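Long-range contacts in paenibacillus xanthan lyase (Paenibacillus, PDB 6F2P), which cleaves the polysaccharide xanthan as a lyase, probably by the beta-elimination chemistry of polysaccharide lyase family 8: residues Asn402-His406 with Asp431-Leu435; Arg434-Val440 with Thr508-Asn514. All blocks are in the same frame, centred on the assembly; numbering follows the deposited sequence.

Interaction 1. Residues Asn402-His406 with Asp431-Leu435; sequences NKGWH and DNYRL
Trp405 and Tyr433 lay their rings nearly parallel, planes 16° apart, but slid so far that they barely overlap: the six-membered ring of the indole and the phenol have centroids 4.8 Å apart. The touching is done by one corner of the indole, where Trp405 CZ3 sits over a face of the tyrosine ring, 3.5 Å from Tyr433 CE1, while CH2 lies near the hydroxyl oxygen. Both side chains hold CG anti to their own carbonyl carbon (chi1 -50° for Trp405, -63° for Tyr433), and that setting swings each ring toward the other segment. Behind it the indole is backed from its own segment, with Lys403 CA over the centre of one face.

His406 turns the edge of its imidazole to Asn432 O, CD2 coming within 3.4 Å of it near the ring plane. Its nitrogens are engaged elsewhere, ND1 by Asp409 and NE2 by the carbonyl of Thr444, which fixes the rotation of the ring. Asn432 crosses Lys403 at about a right angle; the lysine chain bends at chi3, and CE passes 3.8 Å from Asn432 OD1.

No direct hydrogen bond joins the segments. Instead water 1 donates to Lys403 O and to Asn432 O, each at 2.8 Å, and accepts from His406 N, so one water satisfies backbone groups of both. The second segment is shaped by a type I turn from Asp431 to Arg434, with an Asx turn in which Asp431 OD1 takes the N-H of Tyr433.

The contact joins the loop leading to strand 411-415 with the one between helix 426-429 and strand 439-441; Trp427 of that helix packs on Asn432 and Leu435.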
ATOM      1  N   ASN A 402     -23.436   7.037  -8.714  1.00 18.43           N
ATOM      2  CA  ASN A 402     -23.323   7.704 -10.005  1.00 16.66           C
ATOM      3  C   ASN A 402     -22.491   8.968  -9.952  1.00 18.07           C
ATOM      4  O   ASN A 402     -21.862   9.330 -10.942  1.00 20.47           O
ATOM      5  CB  ASN A 402     -24.699   8.018 -10.590  1.00 16.99           C
ATOM      6  CG  ASN A 402     -25.557   6.787 -10.756  1.00 22.10           C
ATOM      7  OD1 ASN A 402     -25.061   5.696 -11.027  1.00 23.83           O
ATOM      8  ND2 ASN A 402     -26.859   6.955 -10.596  1.00 27.48           N
ATOM      9  N   LYS A 403     -22.486   9.637  -8.799  1.00 17.11           N
ATOM     10  CA  LYS A 403     -21.723  10.875  -8.631  1.00 16.47           C
ATOM     11  C   LYS A 403     -20.405  10.680  -7.860  1.00 15.41           C
ATOM     12  O   LYS A 403     -19.890  11.611  -7.248  1.00 19.14           O
ATOM     13  CB  LYS A 403     -22.584  11.928  -7.935  1.00 16.83           C
ATOM     14  CG  LYS A 403     -23.747  12.439  -8.767  1.00 14.91           C
ATOM     15  CD  LYS A 403     -24.907  12.848  -7.881  1.00 16.85           C
ATOM     16  CE  LYS A 403     -24.840  14.296  -7.457  1.00 22.87           C
ATOM     17  NZ  LYS A 403     -25.997  14.682  -6.585  1.00 19.74           N
ATOM     18  N   GLY A 404     -19.856   9.475  -7.896  1.00 14.74           N
ATOM     19  CA  GLY A 404     -18.673   9.174  -7.112  1.00 18.16           C
ATOM     20  C   GLY A 404     -17.371   9.552  -7.796  1.00 20.04           C
ATOM     21  O   GLY A 404     -16.296   9.147  -7.346  1.00 21.40           O
ATOM     22  N   TRP A 405     -17.479  10.341  -8.864  1.00 21.20           N
ATOM     23  CA  TRP A 405     -16.359  10.701  -9.749  1.00 17.80           C
ATOM     24  C   TRP A 405     -15.014  10.947  -9.066  1.00 19.12           C
ATOM     25  O   TRP A 405     -13.986  10.448  -9.517  1.00 17.99           O
ATOM     26  CB  TRP A 405     -16.724  11.941 -10.578  1.00 15.35           C
ATOM     27  CG  TRP A 405     -18.064  11.848 -11.262  1.00 20.06           C
ATOM     28  CD1 TRP A 405     -18.441  10.945 -12.221  1.00 17.39           C
ATOM     29  CD2 TRP A 405     -19.204  12.691 -11.038  1.00 19.50           C
ATOM     30  NE1 TRP A 405     -19.745  11.176 -12.600  1.00 16.88           N
ATOM     31  CE2 TRP A 405     -20.230  12.245 -11.892  1.00 15.70           C
ATOM     32  CE3 TRP A 405     -19.452  13.785 -10.198  1.00 18.33           C
ATOM     33  CZ2 TRP A 405     -21.475  12.857 -11.934  1.00 17.36           C
ATOM     34  CZ3 TRP A 405     -20.688  14.387 -10.241  1.00 13.48           C
ATOM     35  CH2 TRP A 405     -21.684  13.925 -11.100  1.00 16.48           C
ATOM     36  N   HIS A 406     -15.027  11.715  -7.982  1.00 15.33           N
ATOM     37  CA  HIS A 406     -13.793  12.162  -7.358  1.00 16.49           C
ATOM     38  C   HIS A 406     -13.554  11.566  -5.968  1.00 19.95           C
ATOM     39  O   HIS A 406     -12.689  12.038  -5.232  1.00 19.55           O
ATOM     40  CB  HIS A 406     -13.773  13.694  -7.291  1.00 13.98           C
ATOM     41  CG  HIS A 406     -14.027  14.354  -8.611  1.00 17.52           C
ATOM     42  ND1 HIS A 406     -13.171  14.224  -9.684  1.00 16.14           N
ATOM     43  CD2 HIS A 406     -15.050  15.134  -9.035  1.00 16.81           C
ATOM     44  CE1 HIS A 406     -13.650  14.907 -10.710  1.00 15.13           C
ATOM     45  NE2 HIS A 406     -14.790  15.466 -10.344  1.00 14.75           N
ATOM     46  N   ASP A 431     -21.678  19.092  -2.873  1.00 16.16           N
ATOM     47  CA  ASP A 431     -21.212  19.265  -4.239  1.00 15.59           C
ATOM     48  C   ASP A 431     -20.142  18.210  -4.542  1.00 19.83           C
ATOM     49  O   ASP A 431     -18.975  18.365  -4.158  1.00 15.33           O
ATOM     50  CB  ASP A 431     -20.656  20.673  -4.445  1.00  9.85           C
ATOM     51  CG  ASP A 431     -20.206  20.914  -5.873  1.00 19.07           C
ATOM     52  OD1 ASP A 431     -20.250  19.952  -6.680  1.00 14.84           O
ATOM     53  OD2 ASP A 431     -19.795  22.060  -6.188  1.00 20.50           O
ATOM     54  N   ASN A 432     -20.541  17.144  -5.233  1.00 15.96           N
ATOM     55  CA  ASN A 432     -19.630  16.044  -5.549  1.00 13.70           C
ATOM     56  C   ASN A 432     -18.548  16.405  -6.561  1.00 14.81           C
ATOM     57  O   ASN A 432     -17.699  15.573  -6.887  1.00 14.14           O
ATOM     58  CB  ASN A 432     -20.402  14.811  -6.030  1.00 15.55           C
ATOM     59  CG  ASN A 432     -21.071  14.070  -4.896  1.00 19.45           C
ATOM     60  OD1 ASN A 432     -22.259  14.252  -4.636  1.00 23.37           O
ATOM     61  ND2 ASN A 432     -20.306  13.234  -4.202  1.00 17.87           N
ATOM     62  N   TYR A 433     -18.581  17.636  -7.059  1.00 14.90           N
ATOM     63  CA  TYR A 433     -17.506  18.125  -7.916  1.00 19.36           C
ATOM     64  C   TYR A 433     -16.375  18.723  -7.075  1.00 18.36           C
ATOM     65  O   TYR A 433     -15.277  18.972  -7.576  1.00 16.10           O
ATOM     66  CB  TYR A 433     -18.030  19.158  -8.912  1.00 18.30           C
ATOM     67  CG  TYR A 433     -19.064  18.622  -9.883  1.00 22.51           C
ATOM     68  CD1 TYR A 433     -18.700  17.780 -10.927  1.00 22.74           C
ATOM     69  CD2 TYR A 433     -20.402  18.976  -9.769  1.00 25.59           C
ATOM     70  CE1 TYR A 433     -19.644  17.294 -11.816  1.00 27.31           C
ATOM     71  CE2 TYR A 433     -21.350  18.499 -10.651  1.00 21.39           C
ATOM     72  CZ  TYR A 433     -20.971  17.658 -11.675  1.00 25.88           C
ATOM     73  OH  TYR A 433     -21.923  17.179 -12.559  1.00 26.87           O
ATOM     74  N   ARG A 434     -16.656  18.925  -5.790  1.00 14.14           N
ATOM     75  CA  ARG A 434     -15.719  19.540  -4.860  1.00 11.48           C
ATOM     76  C   ARG A 434     -15.627  18.777  -3.550  1.00 12.84           C
ATOM     77  O   ARG A 434     -15.898  19.336  -2.482  1.00 11.61           O
ATOM     78  CB  ARG A 434     -16.137  20.981  -4.566  1.00 13.51           C
ATOM     79  CG  ARG A 434     -15.992  21.901  -5.767  1.00 20.39           C
ATOM     80  CD  ARG A 434     -16.242  23.355  -5.404  1.00 20.55           C
ATOM     81  NE  ARG A 434     -15.857  24.234  -6.506  1.00 24.08           N
ATOM     82  CZ  ARG A 434     -16.403  25.423  -6.745  1.00 21.95           C
ATOM     83  NH1 ARG A 434     -17.363  25.879  -5.957  1.00 18.57           N
ATOM     84  NH2 ARG A 434     -15.984  26.156  -7.770  1.00 16.09           N
ATOM     85  N   LEU A 435     -15.244  17.505  -3.632  1.00 11.65           N
ATOM     86  CA  LEU A 435     -15.012  16.689  -2.445  1.00 10.25           C
ATOM     87  C   LEU A 435     -13.680  17.060  -1.754  1.00 15.44           C
ATOM     88  O   LEU A 435     -12.661  17.296  -2.423  1.00 15.06           O
ATOM     89  CB  LEU A 435     -15.027  15.209  -2.826  1.00 11.05           C
ATOM     90  CG  LEU A 435     -16.369  14.693  -3.344  1.00 13.69           C
ATOM     91  CD1 LEU A 435     -16.304  13.211  -3.718  1.00 11.28           C
ATOM     92  CD2 LEU A 435     -17.445  14.946  -2.301  1.00  9.54           C
TER
HETATM   93  O   HOH W   1     -17.371  12.825  -7.218  1.00 19.30           O

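Interaction 2. Residues Arg434-Val440 with Thr508-Asn514; sequences RLPGTTV and TETIVEN
Arg434 grips Glu509 in a side-on, two-bond salt bridge, one nitrogen to each carboxylate oxygen: NE reaches Glu509 OE2 at 3.0 Å in the guanidinium plane, and NH2 reaches Glu509 OE1 at 2.9 Å, tilted from it. Both oxygens are met on their syn side, the guanidinium and carboxylate planes 37° apart, and Trp603 adds a cation-pi contact. Losing the guanidinium to an alanine here is likely to leave the Glu509 carboxylate without its charged mate and uncover the flank of Ile511 that the arginine chain packs on.

Backbone bonds zip the rest together. Val440 and Glu509 form an antiparallel hydrogen-bonded pair, in which Val440 N to Glu509 O and Glu509 N to Val440 O are both 2.7 Å, and Thr439 faces Thr510 as a non-hydrogen-bonded pair. This pairing sets strand 439-441 at the edge of a five-stranded antiparallel sheet in the super-sandwich domain. Beyond it Ile511 N donates to Thr438 O, and Gly437 N to Ile511 O, from within the type II turn Leu435 to Thr438.

Two side-chain bonds add to these. Thr439 OG1 and Thr510 OG1 lie 2.8 Å apart in a hydrogen bond; Lys484 NZ is also hydrogen-bonded to Thr439 OG1, and His606 NE2 to Thr510 OG1. Asn514 ND2 donates an almost straight hydrogen bond (170°) to Arg434 O, from above the carbonyl plane.

Apolar contact centres on Ile511. With CG1 anti to the carbonyl carbon (chi1 -46°), its CD1 lies 3.7 Å from Arg434 CG, the chains crossing at about a right angle. Pro436 CG rests 4.0 Å from Asn514 CB.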
ATOM      1  N   ARG A 434     -16.656  18.925  -5.790  1.00 14.14           N
ATOM      2  CA  ARG A 434     -15.719  19.540  -4.860  1.00 11.48           C
ATOM      3  C   ARG A 434     -15.627  18.777  -3.550  1.00 12.84           C
ATOM      4  O   ARG A 434     -15.898  19.336  -2.482  1.00 11.61           O
ATOM      5  CB  ARG A 434     -16.137  20.981  -4.566  1.00 13.51           C
ATOM      6  CG  ARG A 434     -15.992  21.901  -5.767  1.00 20.39           C
ATOM      7  CD  ARG A 434     -16.242  23.355  -5.404  1.00 20.55           C
ATOM      8  NE  ARG A 434     -15.857  24.234  -6.506  1.00 24.08           N
ATOM      9  CZ  ARG A 434     -16.403  25.423  -6.745  1.00 21.95           C
ATOM     10  NH1 ARG A 434     -17.363  25.879  -5.957  1.00 18.57           N
ATOM     11  NH2 ARG A 434     -15.984  26.156  -7.770  1.00 16.09           N
ATOM     12  N   LEU A 435     -15.244  17.505  -3.632  1.00 11.65           N
ATOM     13  CA  LEU A 435     -15.012  16.689  -2.445  1.00 10.25           C
ATOM     14  C   LEU A 435     -13.680  17.060  -1.754  1.00 15.44           C
ATOM     15  O   LEU A 435     -12.661  17.296  -2.423  1.00 15.06           O
ATOM     16  CB  LEU A 435     -15.027  15.209  -2.826  1.00 11.05           C
ATOM     17  CG  LEU A 435     -16.369  14.693  -3.344  1.00 13.69           C
ATOM     18  CD1 LEU A 435     -16.304  13.211  -3.718  1.00 11.28           C
ATOM     19  CD2 LEU A 435     -17.445  14.946  -2.301  1.00  9.54           C
ATOM     20  N   PRO A 436     -13.680  17.103  -0.406  1.00 13.54           N
ATOM     21  CA  PRO A 436     -12.525  17.593   0.366  1.00 12.08           C
ATOM     22  C   PRO A 436     -11.217  16.889   0.030  1.00 15.36           C
ATOM     23  O   PRO A 436     -11.188  15.673  -0.192  1.00 16.79           O
ATOM     24  CB  PRO A 436     -12.909  17.291   1.813  1.00 11.78           C
ATOM     25  CG  PRO A 436     -14.417  17.233   1.802  1.00 14.27           C
ATOM     26  CD  PRO A 436     -14.791  16.671   0.463  1.00 11.13           C
ATOM     27  N   GLY A 437     -10.143  17.664  -0.032  1.00 12.75           N
ATOM     28  CA  GLY A 437      -8.814  17.110  -0.209  1.00 12.64           C
ATOM     29  C   GLY A 437      -8.431  16.889  -1.654  1.00 12.83           C
ATOM     30  O   GLY A 437      -7.247  16.875  -1.988  1.00 12.91           O
ATOM     31  N   THR A 438      -9.432  16.722  -2.512  1.00 14.83           N
ATOM     32  CA  THR A 438      -9.198  16.366  -3.908  1.00 15.17           C
ATOM     33  C   THR A 438      -8.609  17.507  -4.727  1.00 14.21           C
ATOM     34  O   THR A 438      -8.851  18.680  -4.435  1.00 16.06           O
ATOM     35  CB  THR A 438     -10.506  15.925  -4.589  1.00 12.61           C
ATOM     36  OG1 THR A 438     -11.493  16.950  -4.429  1.00 10.40           O
ATOM     37  CG2 THR A 438     -11.019  14.638  -3.967  1.00 13.17           C
ATOM     38  N   THR A 439      -7.845  17.151  -5.757  1.00 10.80           N
ATOM     39  CA  THR A 439      -7.464  18.103  -6.793  1.00 14.79           C
ATOM     40  C   THR A 439      -8.187  17.724  -8.075  1.00 14.10           C
ATOM     41  O   THR A 439      -7.998  16.621  -8.569  1.00 18.07           O
ATOM     42  CB  THR A 439      -5.951  18.070  -7.051  1.00 15.57           C
ATOM     43  OG1 THR A 439      -5.266  18.546  -5.887  1.00 17.12           O
ATOM     44  CG2 THR A 439      -5.586  18.931  -8.241  1.00  9.33           C
ATOM     45  N   VAL A 440      -9.007  18.626  -8.614  1.00 11.65           N
ATOM     46  CA  VAL A 440      -9.857  18.302  -9.771  1.00 19.47           C
ATOM     47  C   VAL A 440      -9.958  19.396 -10.844  1.00 21.48           C
ATOM     48  O   VAL A 440      -9.616  20.563 -10.601  1.00 19.47           O
ATOM     49  CB  VAL A 440     -11.308  18.011  -9.332  1.00 14.22           C
ATOM     50  CG1 VAL A 440     -11.378  16.803  -8.408  1.00 15.21           C
ATOM     51  CG2 VAL A 440     -11.911  19.247  -8.673  1.00 11.86           C
ATOM     52  N   THR A 508      -8.547  24.586 -12.699  1.00 14.74           N
ATOM     53  CA  THR A 508      -8.191  23.463 -11.848  1.00 15.01           C
ATOM     54  C   THR A 508      -8.304  23.855 -10.370  1.00 16.91           C
ATOM     55  O   THR A 508      -7.902  24.948  -9.972  1.00 17.11           O
ATOM     56  CB  THR A 508      -6.783  22.959 -12.202  1.00 16.21           C
ATOM     57  OG1 THR A 508      -6.759  22.597 -13.590  1.00 17.34           O
ATOM     58  CG2 THR A 508      -6.393  21.746 -11.362  1.00 17.48           C
ATOM     59  N   GLU A 509      -8.874  22.970  -9.560  1.00 17.12           N
ATOM     60  CA  GLU A 509      -9.158  23.303  -8.167  1.00 16.20           C
ATOM     61  C   GLU A 509      -8.630  22.256  -7.193  1.00 18.13           C
ATOM     62  O   GLU A 509      -8.551  21.069  -7.514  1.00 16.00           O
ATOM     63  CB  GLU A 509     -10.665  23.457  -7.955  1.00 18.69           C
ATOM     64  CG  GLU A 509     -11.322  24.513  -8.818  1.00 22.51           C
ATOM     65  CD  GLU A 509     -12.822  24.600  -8.605  1.00 24.86           C
ATOM     66  OE1 GLU A 509     -13.403  25.668  -8.910  1.00 30.12           O
ATOM     67  OE2 GLU A 509     -13.420  23.610  -8.134  1.00 19.60           O
ATOM     68  N   THR A 510      -8.270  22.709  -5.998  1.00 18.63           N
ATOM     69  CA  THR A 510      -7.941  21.803  -4.904  1.00 16.19           C
ATOM     70  C   THR A 510      -8.827  22.139  -3.715  1.00 15.63           C
ATOM     71  O   THR A 510      -8.825  23.277  -3.239  1.00 13.33           O
ATOM     72  CB  THR A 510      -6.467  21.913  -4.495  1.00 15.33           C
ATOM     73  OG1 THR A 510      -5.654  21.263  -5.485  1.00 15.99           O
ATOM     74  CG2 THR A 510      -6.233  21.264  -3.122  1.00 10.16           C
ATOM     75  N   ILE A 511      -9.593  21.158  -3.245  1.00 10.39           N
ATOM     76  CA  ILE A 511     -10.593  21.437  -2.224  1.00 12.92           C
ATOM     77  C   ILE A 511     -10.030  21.278  -0.826  1.00 16.74           C
ATOM     78  O   ILE A 511      -9.614  20.185  -0.439  1.00 16.90           O
ATOM     79  CB  ILE A 511     -11.833  20.535  -2.367  1.00 16.25           C
ATOM     80  CG1 ILE A 511     -12.295  20.473  -3.830  1.00 13.56           C
ATOM     81  CG2 ILE A 511     -12.938  21.013  -1.440  1.00 11.38           C
ATOM     82  CD1 ILE A 511     -12.504  21.825  -4.475  1.00 10.36           C
ATOM     83  N   VAL A 512     -10.009  22.369  -0.069  1.00 16.66           N
ATOM     84  CA  VAL A 512      -9.524  22.303   1.306  1.00 19.54           C
ATOM     85  C   VAL A 512     -10.601  21.743   2.224  1.00 18.50           C
ATOM     86  O   VAL A 512     -10.331  20.905   3.091  1.00 21.92           O
ATOM     87  CB  VAL A 512      -9.075  23.681   1.835  1.00 16.82           C
ATOM     88  CG1 VAL A 512      -8.881  23.635   3.345  1.00 13.81           C
ATOM     89  CG2 VAL A 512      -7.801  24.118   1.159  1.00 14.12           C
ATOM     90  N   GLU A 513     -11.827  22.207   2.019  1.00 17.47           N
ATOM     91  CA  GLU A 513     -12.926  21.865   2.904  1.00 15.09           C
ATOM     92  C   GLU A 513     -14.242  21.847   2.133  1.00 20.58           C
ATOM     93  O   GLU A 513     -14.393  22.537   1.120  1.00 21.11           O
ATOM     94  CB  GLU A 513     -12.981  22.867   4.057  1.00 11.53           C
ATOM     95  CG  GLU A 513     -13.993  22.559   5.134  1.00 16.09           C
ATOM     96  CD  GLU A 513     -13.929  21.120   5.624  1.00 19.37           C
ATOM     97  OE1 GLU A 513     -13.252  20.865   6.641  1.00 17.36           O
ATOM     98  OE2 GLU A 513     -14.574  20.244   5.006  1.00 19.78           O
ATOM     99  N   ASN A 514     -15.175  21.020   2.592  1.00 18.13           N
ATOM    100  CA  ASN A 514     -16.556  21.093   2.144  1.00 14.96           C
ATOM    101  C   ASN A 514     -17.416  20.520   3.253  1.00 16.35           C
ATOM    102  O   ASN A 514     -17.877  19.394   3.165  1.00 19.01           O
ATOM    103  CB  ASN A 514     -16.771  20.337   0.827  1.00 12.83           C
ATOM    104  CG  ASN A 514     -18.042  20.774   0.116  1.00 16.44           C
ATOM    105  OD1 ASN A 514     -18.917  21.388   0.724  1.00 16.73           O
ATOM    106  ND2 ASN A 514     -18.146  20.473  -1.172  1.00 13.03           N
TER

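In the fold
Interactions 1 and 2 show how one short segment can serve two neighbours. They share Arg434 and Leu435, and their centres lie 10 Å apart: residues 431-435 meet the loop 402-406, and the chain then runs on through its turn onto the sheet edge formed with 508-514. They also touch directly. His406 ND1 lies 3.4 Å from Val440 CG1, and His406 O packs 3.3 Å from Thr438 CG2, so the histidine of the loop touches both the turn 431-435 and the edge strand. A bound methylpentanediol, probably from the crystallisation liquor though such molecules often mark pockets, lies about 3 Å from the Tyr433 side chain and about 6 Å from Arg434's, between nearest atoms.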